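Local coordinates for Lin1909 protein (Listeria innocua, PDB 3FIJ), which binds manganese and may act as a hydrolase of gamma-glutamyl-gamma-aminobutyrate, at residues 70-75 and 84-89; 96-101 and 118-123; 127-132 and 178-183; 152-157 and 193-198; 187-192 and 201-206. All blocks are in the same frame, centred on the assembly; numbering follows the deposited sequence.

Contact 1: residues 70-75 and 84-89; sequences GQDITP and QEIGAY
The first torsion of Tyr89 (chi1 45°) sets CG between its own backbone N and carbonyl carbon, swinging the phenol ring against Thr74 and Pro75; Ile86, with CG1 anti to the backbone N (chi1 -166°) and the chain extended beyond, sends CD1 to the same proline. Pro75 CD lies 3.7 Å from the centroid of the Tyr89 ring, almost on the ring normal, a CH-pi contact over the centre of the face. Ile86 CD1 touches the same Pro75 CD at 3.5 Å. Thr74 CB comes to the ring obliquely, 3.7 Å from Tyr89 CD1. Backbone links are sparse: Asp72 N gives a weak hydrogen bond to Ala88 O (3.2 Å), and Asp72 O meets Tyr89 CA in a CA-H...O contact of 3.4 Å. Gly87 N also donates to the carboxylate of Asp72, whose modelled position is less certain. Ile86 O accepts a hydrogen bond from Arg146 of a neighbouring subunit, so this loop forms part of a subunit interface. Both segments belong to the long excursion between strand 64-67 and helix 91-106; Ile73 packs on helix 116-124, and Thr74 N is hydrogen-bonded to Asp94 of helix 91-106.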
# COMPACT_ATOMS: atom_id res chain seq x y z
N GLY A 70 11.32 -22.58 -4.63
CA GLY A 70 10.71 -22.28 -3.36
C GLY A 70 11.72 -21.73 -2.38
O GLY A 70 12.72 -21.13 -2.76
N GLN A 71 11.46 -21.96 -1.10
CA GLN A 71 12.32 -21.47 -0.04
C GLN A 71 13.62 -22.24 0.14
O GLN A 71 13.79 -23.34 -0.38
CB GLN A 71 11.55 -21.49 1.27
CG GLN A 71 10.37 -20.54 1.29
CD GLN A 71 9.49 -20.76 2.49
OE1 GLN A 71 8.71 -19.88 2.87
NE2 GLN A 71 9.60 -21.94 3.10
N ASP A 72 14.53 -21.64 0.90
CA ASP A 72 15.81 -22.26 1.21
C ASP A 72 15.52 -23.54 1.99
O ASP A 72 14.51 -23.64 2.68
CB ASP A 72 16.67 -21.33 2.06
CG ASP A 72 16.91 -19.99 1.40
OD1 ASP A 72 16.84 -19.93 0.15
OD2 ASP A 72 17.18 -19.01 2.11
N ILE A 73 16.42 -24.51 1.88
CA ILE A 73 16.27 -25.77 2.59
C ILE A 73 16.72 -25.57 4.03
O ILE A 73 17.70 -24.87 4.29
CB ILE A 73 17.14 -26.84 1.92
CG1 ILE A 73 16.54 -27.17 0.54
CG2 ILE A 73 17.25 -28.07 2.81
CD1 ILE A 73 17.56 -27.38 -0.54
N THR A 74 16.01 -26.19 4.98
CA THR A 74 16.36 -26.01 6.38
C THR A 74 17.81 -26.44 6.54
O THR A 74 18.20 -27.53 6.11
CB THR A 74 15.45 -26.83 7.33
OG1 THR A 74 15.97 -28.14 7.50
CG2 THR A 74 14.04 -26.91 6.76
N PRO A 75 18.63 -25.57 7.13
CA PRO A 75 20.06 -25.82 7.34
C PRO A 75 20.37 -27.08 8.15
O PRO A 75 21.33 -27.79 7.87
CB PRO A 75 20.55 -24.53 8.01
CG PRO A 75 19.33 -24.01 8.72
CD PRO A 75 18.22 -24.29 7.74
N GLN A 84 22.83 -15.67 9.93
CA GLN A 84 22.02 -14.46 9.93
C GLN A 84 21.46 -14.14 8.55
O GLN A 84 20.37 -13.59 8.44
CB GLN A 84 22.84 -13.26 10.44
CG GLN A 84 23.27 -13.40 11.90
CD GLN A 84 23.96 -12.16 12.45
OE1 GLN A 84 24.98 -12.26 13.14
NE2 GLN A 84 23.41 -10.99 12.16
N GLU A 85 22.18 -14.51 7.49
CA GLU A 85 21.69 -14.21 6.15
C GLU A 85 20.94 -15.33 5.42
O GLU A 85 20.74 -15.26 4.21
CB GLU A 85 22.82 -13.65 5.27
CG GLU A 85 24.15 -14.33 5.43
CD GLU A 85 24.86 -13.97 6.73
OE1 GLU A 85 25.46 -14.89 7.32
OE2 GLU A 85 24.82 -12.80 7.15
N ILE A 86 20.51 -16.35 6.16
CA ILE A 86 19.74 -17.42 5.55
C ILE A 86 18.32 -16.86 5.41
O ILE A 86 17.94 -15.93 6.13
CB ILE A 86 19.70 -18.69 6.44
CG1 ILE A 86 19.19 -19.89 5.61
CG2 ILE A 86 18.77 -18.47 7.64
CD1 ILE A 86 19.27 -21.24 6.34
N GLY A 87 17.55 -17.39 4.47
CA GLY A 87 16.19 -16.90 4.29
C GLY A 87 15.21 -17.77 5.04
O GLY A 87 15.58 -18.47 5.99
N ALA A 88 13.95 -17.74 4.62
CA ALA A 88 12.92 -18.57 5.25
C ALA A 88 13.00 -20.01 4.73
O ALA A 88 13.33 -20.24 3.57
CB ALA A 88 11.54 -17.98 4.97
N TYR A 89 12.70 -20.96 5.60
CA TYR A 89 12.70 -22.36 5.23
C TYR A 89 11.50 -23.02 5.91
O TYR A 89 10.93 -22.45 6.83
CB TYR A 89 14.03 -23.02 5.62
CG TYR A 89 14.54 -22.70 7.01
CD1 TYR A 89 14.18 -23.49 8.11
CD2 TYR A 89 15.41 -21.63 7.23
CE1 TYR A 89 14.68 -23.22 9.39
CE2 TYR A 89 15.92 -21.35 8.50
CZ TYR A 89 15.55 -22.15 9.58
OH TYR A 89 16.04 -21.86 10.84

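Contact 2: residues 96-101 and 118-123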
# COMPACT_ATOMS: atom_id res chain seq x y z
N TYR A 96 9.50 -34.09 3.28
CA TYR A 96 8.64 -34.79 2.33
C TYR A 96 9.34 -34.97 0.99
O TYR A 96 9.35 -36.07 0.44
CB TYR A 96 7.33 -34.02 2.13
CG TYR A 96 6.34 -34.79 1.28
CD1 TYR A 96 5.95 -36.09 1.64
CD2 TYR A 96 5.81 -34.23 0.12
CE1 TYR A 96 5.04 -36.81 0.85
CE2 TYR A 96 4.90 -34.94 -0.69
CZ TYR A 96 4.53 -36.23 -0.31
OH TYR A 96 3.63 -36.94 -1.08
N GLU A 97 9.93 -33.90 0.46
CA GLU A 97 10.62 -34.00 -0.82
C GLU A 97 11.80 -34.97 -0.71
O GLU A 97 12.03 -35.77 -1.61
CB GLU A 97 11.09 -32.62 -1.29
CG GLU A 97 9.93 -31.68 -1.56
CD GLU A 97 10.32 -30.46 -2.37
OE1 GLU A 97 11.41 -29.91 -2.14
OE2 GLU A 97 9.52 -30.03 -3.21
N ILE A 98 12.53 -34.91 0.41
CA ILE A 98 13.65 -35.83 0.59
C ILE A 98 13.08 -37.23 0.41
O ILE A 98 13.59 -38.03 -0.38
CB ILE A 98 14.26 -35.75 2.02
CG1 ILE A 98 14.88 -34.37 2.27
CG2 ILE A 98 15.31 -36.85 2.20
CD1 ILE A 98 16.06 -34.05 1.41
N ALA A 99 11.99 -37.52 1.13
CA ALA A 99 11.32 -38.81 1.05
C ALA A 99 10.88 -39.12 -0.38
O ALA A 99 10.90 -40.28 -0.80
CB ALA A 99 10.11 -38.84 1.99
N LEU A 100 10.49 -38.08 -1.12
CA LEU A 100 10.06 -38.27 -2.51
C LEU A 100 11.20 -38.70 -3.43
O LEU A 100 11.04 -39.66 -4.18
CB LEU A 100 9.42 -36.99 -3.08
CG LEU A 100 8.01 -36.54 -2.68
CD1 LEU A 100 7.67 -35.24 -3.40
CD2 LEU A 100 7.00 -37.60 -3.03
N VAL A 101 12.34 -38.02 -3.38
CA VAL A 101 13.44 -38.40 -4.27
C VAL A 101 13.94 -39.81 -3.95
O VAL A 101 14.24 -40.58 -4.87
CB VAL A 101 14.65 -37.41 -4.22
CG1 VAL A 101 14.15 -35.97 -4.09
CG2 VAL A 101 15.61 -37.77 -3.13
N MSE A 118 17.13 -28.70 -7.21
CA MSE A 118 18.47 -29.24 -7.43
C MSE A 118 19.27 -29.20 -6.12
O MSE A 118 20.13 -30.04 -5.87
CB MSE A 118 19.19 -28.43 -8.51
CG MSE A 118 20.59 -28.91 -8.85
SE MSE A 118 21.60 -27.58 -9.88
CE MSE A 118 22.21 -26.47 -8.38
N GLN A 119 18.98 -28.20 -5.30
CA GLN A 119 19.68 -28.09 -4.03
C GLN A 119 19.11 -29.07 -3.02
O GLN A 119 19.82 -29.55 -2.13
CB GLN A 119 19.59 -26.66 -3.50
CG GLN A 119 20.31 -25.67 -4.39
CD GLN A 119 20.39 -24.29 -3.79
OE1 GLN A 119 20.93 -23.37 -4.40
NE2 GLN A 119 19.84 -24.14 -2.59
N LEU A 120 17.82 -29.38 -3.15
CA LEU A 120 17.22 -30.33 -2.23
C LEU A 120 17.76 -31.73 -2.52
O LEU A 120 18.01 -32.52 -1.61
CB LEU A 120 15.69 -30.31 -2.35
CG LEU A 120 15.03 -31.30 -1.39
CD1 LEU A 120 13.84 -30.65 -0.76
CD2 LEU A 120 14.66 -32.59 -2.12
N VAL A 121 17.95 -32.05 -3.79
CA VAL A 121 18.50 -33.34 -4.16
C VAL A 121 19.91 -33.46 -3.56
O VAL A 121 20.22 -34.43 -2.86
CB VAL A 121 18.53 -33.49 -5.69
CG1 VAL A 121 19.37 -34.70 -6.11
CG2 VAL A 121 17.13 -33.63 -6.21
N ASN A 122 20.75 -32.47 -3.81
CA ASN A 122 22.11 -32.47 -3.30
C ASN A 122 22.14 -32.75 -1.78
O ASN A 122 22.90 -33.59 -1.30
CB ASN A 122 22.78 -31.13 -3.62
CG ASN A 122 24.28 -31.15 -3.39
OD1 ASN A 122 24.78 -30.52 -2.45
ND2 ASN A 122 25.00 -31.88 -4.24
N VAL A 123 21.30 -32.04 -1.03
CA VAL A 123 21.21 -32.22 0.41
C VAL A 123 20.72 -33.62 0.77
O VAL A 123 21.32 -34.30 1.61
CB VAL A 123 20.24 -31.17 1.05
CG1 VAL A 123 20.05 -31.47 2.55
CG2 VAL A 123 20.79 -29.76 0.85
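Leu120 is the side chain on which this helix pair converges, and it points toward helix 96-101. A trans first torsion (chi1 -180°) carries its branched end outward to Glu97, Ile98 and Val101, each meeting it at a slant. Leu120 CD2 takes two partners, lying 3.7 Å from Glu97 CB and 3.9 Å from Val101 CG1. Ile98 meets the leucine with its terminal methyl, Ile98 CD1 being 4.1 Å from Leu120 CG. Val101 CG1 also reaches Val121 CG2, at 4.3 Å. No hydrogen bond passes between the two segments. The carboxylate of Glu97, buried beside this apolar patch, is satisfied by other partners: OE2 is hydrogen-bonded to Thr10 and salt-bridged to Arg93, while OE1 forms a salt bridge with Arg116. The axes of the two short segments approach to 9.7 Å and cross at -75°, a steep angle that confines the contact to a few residues. Val101 and Val121 both rest on Leu67 of strand 64-67. Helix 91-106 connects the neighbouring parallel strands 64-67 and 111-114 in a beta-alpha-beta crossover, and helix 116-124 follows the second of them, the layered alpha/beta build of class I glutamine amidotransferases.

Contact 3: residues 127-132 and 178-183. With MN (manganese (II) ion), chain I.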
# COMPACT_ATOMS: atom_id res chain seq x y z
N GLY A 127 25.03 -33.74 0.38
CA GLY A 127 25.82 -32.56 0.01
C GLY A 127 25.53 -31.40 0.93
O GLY A 127 24.79 -31.56 1.90
N THR A 128 26.13 -30.25 0.67
CA THR A 128 25.89 -29.07 1.50
C THR A 128 25.65 -27.86 0.62
O THR A 128 25.81 -27.93 -0.60
CB THR A 128 27.09 -28.77 2.45
OG1 THR A 128 28.25 -28.45 1.68
CG2 THR A 128 27.38 -29.97 3.34
N LEU A 129 25.27 -26.74 1.23
CA LEU A 129 24.99 -25.52 0.49
C LEU A 129 25.58 -24.28 1.15
O LEU A 129 25.86 -24.29 2.35
CB LEU A 129 23.47 -25.30 0.41
CG LEU A 129 22.56 -26.47 0.03
CD1 LEU A 129 21.10 -26.05 0.24
CD2 LEU A 129 22.82 -26.87 -1.41
N TYR A 130 25.79 -23.23 0.37
CA TYR A 130 26.24 -21.96 0.93
C TYR A 130 24.90 -21.34 1.31
O TYR A 130 23.99 -21.31 0.48
CB TYR A 130 26.91 -21.06 -0.11
CG TYR A 130 28.33 -21.44 -0.47
CD1 TYR A 130 28.60 -22.24 -1.57
CD2 TYR A 130 29.41 -20.98 0.30
CE1 TYR A 130 29.90 -22.58 -1.91
CE2 TYR A 130 30.73 -21.31 -0.03
CZ TYR A 130 30.96 -22.12 -1.14
OH TYR A 130 32.24 -22.46 -1.48
N GLN A 131 24.77 -20.84 2.53
CA GLN A 131 23.52 -20.24 2.98
C GLN A 131 23.17 -18.90 2.32
O GLN A 131 22.00 -18.53 2.25
CB GLN A 131 23.53 -20.09 4.50
CG GLN A 131 23.36 -21.41 5.22
CD GLN A 131 23.19 -21.26 6.71
OE1 GLN A 131 22.56 -20.30 7.19
NE2 GLN A 131 23.73 -22.21 7.47
N ASP A 132 24.19 -18.19 1.82
CA ASP A 132 23.97 -16.90 1.15
C ASP A 132 25.14 -16.58 0.22
O ASP A 132 26.26 -17.05 0.43
CB ASP A 132 23.81 -15.77 2.18
CG ASP A 132 23.54 -14.42 1.52
OD1 ASP A 132 22.56 -14.31 0.75
OD2 ASP A 132 24.29 -13.45 1.78
N HIS A 178 18.13 -17.03 -7.28
CA HIS A 178 18.53 -17.69 -6.05
C HIS A 178 19.64 -16.96 -5.31
O HIS A 178 20.37 -16.16 -5.90
CB HIS A 178 18.96 -19.14 -6.36
CG HIS A 178 20.10 -19.24 -7.33
ND1 HIS A 178 21.41 -19.35 -6.92
CD2 HIS A 178 20.13 -19.25 -8.68
CE1 HIS A 178 22.20 -19.41 -7.98
NE2 HIS A 178 21.45 -19.36 -9.06
N HIS A 179 19.73 -17.21 -4.01
CA HIS A 179 20.77 -16.59 -3.20
C HIS A 179 21.57 -17.67 -2.47
O HIS A 179 22.47 -17.35 -1.68
CB HIS A 179 20.18 -15.57 -2.21
CG HIS A 179 19.68 -16.17 -0.93
ND1 HIS A 179 18.54 -16.94 -0.86
CD2 HIS A 179 20.19 -16.12 0.32
CE1 HIS A 179 18.37 -17.35 0.38
NE2 HIS A 179 19.35 -16.86 1.12
N GLN A 180 21.26 -18.94 -2.73
CA GLN A 180 22.00 -20.04 -2.12
C GLN A 180 22.64 -20.87 -3.23
O GLN A 180 22.19 -20.84 -4.38
CB GLN A 180 21.08 -20.93 -1.28
CG GLN A 180 20.39 -20.23 -0.12
CD GLN A 180 20.03 -21.18 1.00
OE1 GLN A 180 19.57 -22.30 0.76
NE2 GLN A 180 20.23 -20.75 2.24
N PHE A 181 23.70 -21.61 -2.89
CA PHE A 181 24.40 -22.44 -3.87
C PHE A 181 24.86 -23.78 -3.30
O PHE A 181 25.01 -23.93 -2.09
CB PHE A 181 25.66 -21.77 -4.40
CG PHE A 181 25.48 -20.36 -4.84
CD1 PHE A 181 25.39 -19.33 -3.92
CD2 PHE A 181 25.42 -20.05 -6.20
CE1 PHE A 181 25.25 -18.01 -4.33
CE2 PHE A 181 25.28 -18.74 -6.63
CZ PHE A 181 25.19 -17.71 -5.70
N ILE A 182 25.11 -24.73 -4.19
CA ILE A 182 25.64 -26.01 -3.75
C ILE A 182 27.07 -25.71 -3.30
O ILE A 182 27.84 -25.05 -4.02
CB ILE A 182 25.71 -27.03 -4.91
CG1 ILE A 182 24.30 -27.50 -5.29
CG2 ILE A 182 26.61 -28.21 -4.51
CD1 ILE A 182 24.26 -28.70 -6.23
N LYS A 183 27.43 -26.16 -2.11
CA LYS A 183 28.78 -25.95 -1.59
C LYS A 183 29.48 -27.27 -1.88
O LYS A 183 30.23 -27.39 -2.85
CB LYS A 183 28.75 -25.66 -0.08
CG LYS A 183 30.10 -25.22 0.50
CD LYS A 183 29.94 -24.52 1.87
CE LYS A 183 29.46 -25.48 2.95
NZ LYS A 183 28.93 -24.79 4.17
MN MN I . 22.36 -18.54 -11.05
O HOH W 1 20.62 -19.55 -12.10
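One face of the Tyr130 ring is covered by the aliphatic stem of Lys183, whose CG lies 3.7 Å from the ring centroid in a CH-pi contact displaced toward the rim. The carbonyl oxygens of Phe181 and Ile182 stand at that ring's edge. The Phe181 ring has Tyr130 CB at its own edge and His178 ND1 above one face, while the His178 ring receives Phe181 CD2 and a water at its edge. Lys183 is laid across Tyr130 by a chi1 of -171°, which turns its CG away from the backbone N; its ammonium is salt-bridged to Glu80, and Tyr130 OH is hydrogen-bonded to Glu137. The backbones form a small antiparallel sheet of two strands, separate from the main sheet, with Tyr130 and Phe181 as a hydrogen-bonded pair. Tyr130 N donates to Phe181 O at 2.7 Å; the return bond from Phe181 N to Tyr130 O is weak (3.4 Å). Lys183 N binds Thr128 O at 2.8 Å. Beyond the strands, Gln180 NE2 grips Gln131 O at 2.8 Å. His178 ND1 donates to Gln180 O (3.0 Å), which may steady the imidazole; His178 NE2 binds manganese at 2.3 Å alongside His143, His154, Ser176 and Glu201.

Contact 4: residues 152-157 and 193-198; sequences GSHTID and ARTADG. With MN (manganese (II) ion), chain I.
His154 and Thr195 meet on adjacent antiparallel strands of the main sheet, 154-158 and 189-195, within the manganese site, to which His154 contributes. His154 NE2 binds manganese at 2.3 Å. Thr195 CG2 sits over the centre of one face of that ring, 3.3 Å from the centroid of the His154 imidazole and 14° off its normal, a close CH-pi contact that probably limits tilting of the ligand. It is the methyl branch of the threonine, not its hydroxyl, that covers the ring.

In the next layer, Ile156 CG2 packs against the same methyl, 3.8 Å from Thr195 CG2. Asp197 acts from the second shell: its OD2 is hydrogen-bonded to NE2 of His143, another ligand of the metal, and to Leu141 N. Ser153 and His154 both face Val174, a classic beta bulge against strand 172-174, at the ligand residue itself.

Further out, the backbones pair through Asp157 N, which donates to Arg194 O at 2.8 Å, with a weak return bond from Arg194 N to Asp157 O at 3.3 Å. Where the strands part, a water joins them, donating to Thr155 O at 2.6 Å and accepting from Ala196 N at 2.9 Å. Glu81 of a neighbouring subunit takes the N-H of Thr155, linking this part of the sheet to the rest of the assembly. The type I turn from Thr195 to Gly198 closes the segment, and across it Arg194 NH1 donates to Gly198 O at 2.9 Å, with the oxygen in the guanidinium plane.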
# COMPACT_ATOMS: atom_id res chain seq x y z
N GLY A 152 17.17 -14.83 -19.91
CA GLY A 152 18.44 -15.27 -19.33
C GLY A 152 19.23 -14.08 -18.84
O GLY A 152 19.00 -12.96 -19.30
N SER A 153 20.17 -14.30 -17.92
CA SER A 153 20.96 -13.20 -17.39
C SER A 153 22.45 -13.49 -17.31
O SER A 153 23.28 -12.61 -17.54
CB SER A 153 20.44 -12.78 -16.01
OG SER A 153 20.55 -13.84 -15.08
N HIS A 154 22.81 -14.72 -16.94
CA HIS A 154 24.22 -15.09 -16.85
C HIS A 154 24.53 -16.27 -17.76
O HIS A 154 23.70 -17.18 -17.92
CB HIS A 154 24.65 -15.36 -15.39
CG HIS A 154 23.84 -16.41 -14.67
ND1 HIS A 154 23.39 -17.56 -15.27
CD2 HIS A 154 23.50 -16.51 -13.35
CE1 HIS A 154 22.80 -18.33 -14.36
NE2 HIS A 154 22.86 -17.71 -13.19
N THR A 155 25.71 -16.25 -18.38
CA THR A 155 26.10 -17.32 -19.29
C THR A 155 26.79 -18.51 -18.61
O THR A 155 27.65 -18.35 -17.75
CB THR A 155 27.00 -16.77 -20.47
OG1 THR A 155 28.23 -17.50 -20.54
CG2 THR A 155 27.28 -15.28 -20.30
N ILE A 156 26.38 -19.71 -19.00
CA ILE A 156 26.92 -20.93 -18.41
C ILE A 156 27.73 -21.78 -19.37
O ILE A 156 27.38 -21.93 -20.54
CB ILE A 156 25.79 -21.80 -17.86
CG1 ILE A 156 24.78 -22.11 -18.98
CG2 ILE A 156 25.13 -21.10 -16.69
CD1 ILE A 156 23.63 -23.02 -18.58
N ASP A 157 28.82 -22.35 -18.86
CA ASP A 157 29.69 -23.23 -19.63
C ASP A 157 29.08 -24.61 -19.44
O ASP A 157 28.82 -25.04 -18.31
CB ASP A 157 31.10 -23.19 -19.07
CG ASP A 157 31.69 -21.80 -19.06
OD1 ASP A 157 31.98 -21.27 -20.15
OD2 ASP A 157 31.87 -21.23 -17.97
N ALA A 193 27.32 -27.79 -15.47
CA ALA A 193 27.17 -26.40 -15.85
C ALA A 193 27.58 -25.45 -14.72
O ALA A 193 27.30 -25.71 -13.55
CB ALA A 193 25.73 -26.12 -16.25
N ARG A 194 28.25 -24.37 -15.10
CA ARG A 194 28.70 -23.35 -14.16
C ARG A 194 28.67 -21.98 -14.83
O ARG A 194 28.72 -21.88 -16.07
CB ARG A 194 30.16 -23.60 -13.74
CG ARG A 194 30.43 -24.77 -12.82
CD ARG A 194 31.93 -24.93 -12.64
NE ARG A 194 32.29 -26.25 -12.13
CZ ARG A 194 32.18 -26.63 -10.86
NH1 ARG A 194 31.72 -25.77 -9.95
NH2 ARG A 194 32.53 -27.86 -10.50
N THR A 195 28.60 -20.93 -14.02
CA THR A 195 28.65 -19.56 -14.53
C THR A 195 30.12 -19.16 -14.39
O THR A 195 30.86 -19.77 -13.60
CB THR A 195 27.79 -18.59 -13.71
OG1 THR A 195 27.78 -19.01 -12.34
CG2 THR A 195 26.36 -18.51 -14.26
N ALA A 196 30.53 -18.13 -15.12
CA ALA A 196 31.92 -17.66 -15.11
C ALA A 196 32.56 -17.50 -13.73
O ALA A 196 33.79 -17.40 -13.62
CB ALA A 196 32.04 -16.36 -15.90
N ASP A 197 31.73 -17.46 -12.69
CA ASP A 197 32.25 -17.31 -11.34
C ASP A 197 32.46 -18.66 -10.67
O ASP A 197 32.80 -18.74 -9.49
CB ASP A 197 31.30 -16.45 -10.50
CG ASP A 197 29.88 -17.00 -10.46
OD1 ASP A 197 29.62 -18.02 -11.13
OD2 ASP A 197 29.03 -16.41 -9.75
N GLY A 198 32.27 -19.73 -11.44
CA GLY A 198 32.46 -21.07 -10.91
C GLY A 198 31.28 -21.71 -10.17
O GLY A 198 31.33 -22.89 -9.84
MN MN I . 22.36 -18.54 -11.05
O HOH W 2 28.38 -16.47 -16.06
O HOH W 1 20.62 -19.55 -12.10

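Contact 5: residues 187-192 and 201-206; sequences PSFKVT and EAVEGD. With MN (manganese (II) ion), chain I.
Paired backbone hydrogen bonds join Lys190 and Glu204: Lys190 N donates to Glu204 O at 2.8 Å, and Glu204 N answers to Lys190 O at 2.9 Å. Two residues along, beyond the non-hydrogen-bonded pair Val191-Val203, Thr192 N reaches Ala202 O at 2.8 Å, while at the far end Asp206 N makes a weak bond of 3.5 Å to Ser188 O. CA-H...O contacts, among them Val203 CA to Lys190 O, fill in between.

Among apolar contacts, Phe189 and Val203 cross at about a right angle, with Phe189 CB 3.5 Å from Val203 CG1. The Phe189 ring also meets that of Tyr212, their planes nearly perpendicular, and packs on Val121 of helix 116-124. These residues belong to a beta hairpin, strands 189-195 and 200-205, inside the main mixed sheet; Val203 is also bonded through its backbone to Gly214 of the next strand.

Side-chain polar contacts gather round Glu204. Thr192 OG1 donates to Glu204 OE1 at 3.3 Å, from above the carboxylate plane, and the backbone N-H groups of Leu164 and Glu163 bind OE1 and OE2 respectively, which fixes this buried carboxylate.

Metal binding falls to Glu201, whose chain bends at chi2 (-70°), its carboxylate leading away from segment 187-192 to the metal. Glu201 OE2 binds manganese at 2.4 Å, and Glu201 OE1 accepts a hydrogen bond of 2.7 Å from the water that the metal also holds.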
# COMPACT_ATOMS: atom_id res chain seq x y z
N PRO A 187 27.90 -37.12 -3.27
CA PRO A 187 28.54 -38.14 -4.11
C PRO A 187 27.56 -38.84 -5.05
O PRO A 187 26.39 -39.02 -4.71
CB PRO A 187 29.15 -39.09 -3.09
CG PRO A 187 28.16 -39.03 -1.97
CD PRO A 187 27.86 -37.55 -1.86
N SER A 188 28.06 -39.24 -6.21
CA SER A 188 27.29 -39.92 -7.26
C SER A 188 26.63 -38.90 -8.20
O SER A 188 25.62 -39.18 -8.84
CB SER A 188 26.22 -40.84 -6.65
OG SER A 188 26.82 -41.84 -5.85
N PHE A 189 27.23 -37.72 -8.26
CA PHE A 189 26.74 -36.65 -9.12
C PHE A 189 27.93 -35.94 -9.74
O PHE A 189 29.04 -35.99 -9.22
CB PHE A 189 25.92 -35.63 -8.34
CG PHE A 189 24.61 -36.16 -7.83
CD1 PHE A 189 24.53 -36.82 -6.61
CD2 PHE A 189 23.45 -36.01 -8.59
CE1 PHE A 189 23.32 -37.32 -6.15
CE2 PHE A 189 22.24 -36.51 -8.14
CZ PHE A 189 22.17 -37.16 -6.91
N LYS A 190 27.70 -35.29 -10.87
CA LYS A 190 28.75 -34.54 -11.53
C LYS A 190 28.15 -33.21 -11.95
O LYS A 190 26.99 -33.15 -12.37
CB LYS A 190 29.29 -35.31 -12.75
CG LYS A 190 28.21 -35.74 -13.74
CD LYS A 190 28.79 -36.62 -14.85
CE LYS A 190 27.70 -36.99 -15.87
NZ LYS A 190 28.23 -37.68 -17.08
N VAL A 191 28.92 -32.15 -11.79
CA VAL A 191 28.48 -30.82 -12.16
C VAL A 191 28.64 -30.75 -13.68
O VAL A 191 29.68 -31.17 -14.20
CB VAL A 191 29.36 -29.72 -11.49
CG1 VAL A 191 30.81 -29.93 -11.88
CG2 VAL A 191 28.92 -28.34 -11.93
N THR A 192 27.63 -30.26 -14.39
CA THR A 192 27.72 -30.16 -15.85
C THR A 192 27.56 -28.74 -16.37
O THR A 192 27.66 -28.51 -17.57
CB THR A 192 26.68 -31.05 -16.54
OG1 THR A 192 25.37 -30.76 -16.03
CG2 THR A 192 27.02 -32.51 -16.31
N GLU A 201 25.55 -24.62 -11.67
CA GLU A 201 24.25 -24.35 -12.31
C GLU A 201 23.49 -25.59 -12.75
O GLU A 201 22.27 -25.55 -12.91
CB GLU A 201 24.45 -23.41 -13.50
CG GLU A 201 24.75 -21.96 -13.15
CD GLU A 201 23.56 -21.21 -12.55
OE1 GLU A 201 22.42 -21.37 -13.05
OE2 GLU A 201 23.75 -20.45 -11.58
N ALA A 202 24.21 -26.69 -12.95
CA ALA A 202 23.57 -27.94 -13.38
C ALA A 202 24.30 -29.17 -12.84
O ALA A 202 25.53 -29.25 -12.86
CB ALA A 202 23.50 -27.99 -14.91
N VAL A 203 23.53 -30.14 -12.37
CA VAL A 203 24.10 -31.35 -11.83
C VAL A 203 23.41 -32.55 -12.45
O VAL A 203 22.19 -32.53 -12.66
CB VAL A 203 23.91 -31.42 -10.30
CG1 VAL A 203 24.53 -32.71 -9.74
CG2 VAL A 203 24.52 -30.19 -9.65
N GLU A 204 24.18 -33.59 -12.77
CA GLU A 204 23.61 -34.81 -13.32
C GLU A 204 24.14 -35.99 -12.52
O GLU A 204 25.12 -35.87 -11.78
CB GLU A 204 23.97 -34.94 -14.80
CG GLU A 204 23.39 -33.79 -15.63
CD GLU A 204 23.74 -33.84 -17.10
OE1 GLU A 204 23.53 -32.82 -17.79
OE2 GLU A 204 24.23 -34.89 -17.57
N GLY A 205 23.48 -37.13 -12.64
CA GLY A 205 23.94 -38.29 -11.90
C GLY A 205 24.77 -39.19 -12.78
O GLY A 205 24.87 -38.99 -13.99
N ASP A 206 25.40 -40.18 -12.15
CA ASP A 206 26.19 -41.16 -12.88
C ASP A 206 26.08 -42.45 -12.07
O ASP A 206 26.44 -42.49 -10.90
CB ASP A 206 27.65 -40.71 -13.02
CG ASP A 206 28.32 -40.50 -11.69
OD1 ASP A 206 27.80 -39.70 -10.88
OD2 ASP A 206 29.38 -41.12 -11.46
MN MN I . 22.36 -18.54 -11.05
O HOH W 1 20.62 -19.55 -12.10

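In the fold
Contacts 1, 2 and 3 come in that order along the chain, each closing before the next opens; contact 5 follows contact 3, and contact 4 interleaves with both contact 3 and contact 5. Contacts 4 and 5 share strand 189-195 and lie side by side in the main sheet, their centres about 16 Å apart. Contact 3 is a separate two-stranded sheet that touches contact 1, their centres about 10 Å apart. Helix 116-124 of contact 2 packs against contacts 1, 3 and 5. Contacts 3, 4 and 5 each supply one manganese ligand, so a single metal ties together three parts of the fold; contacts 1 and 4 each also touch another subunit.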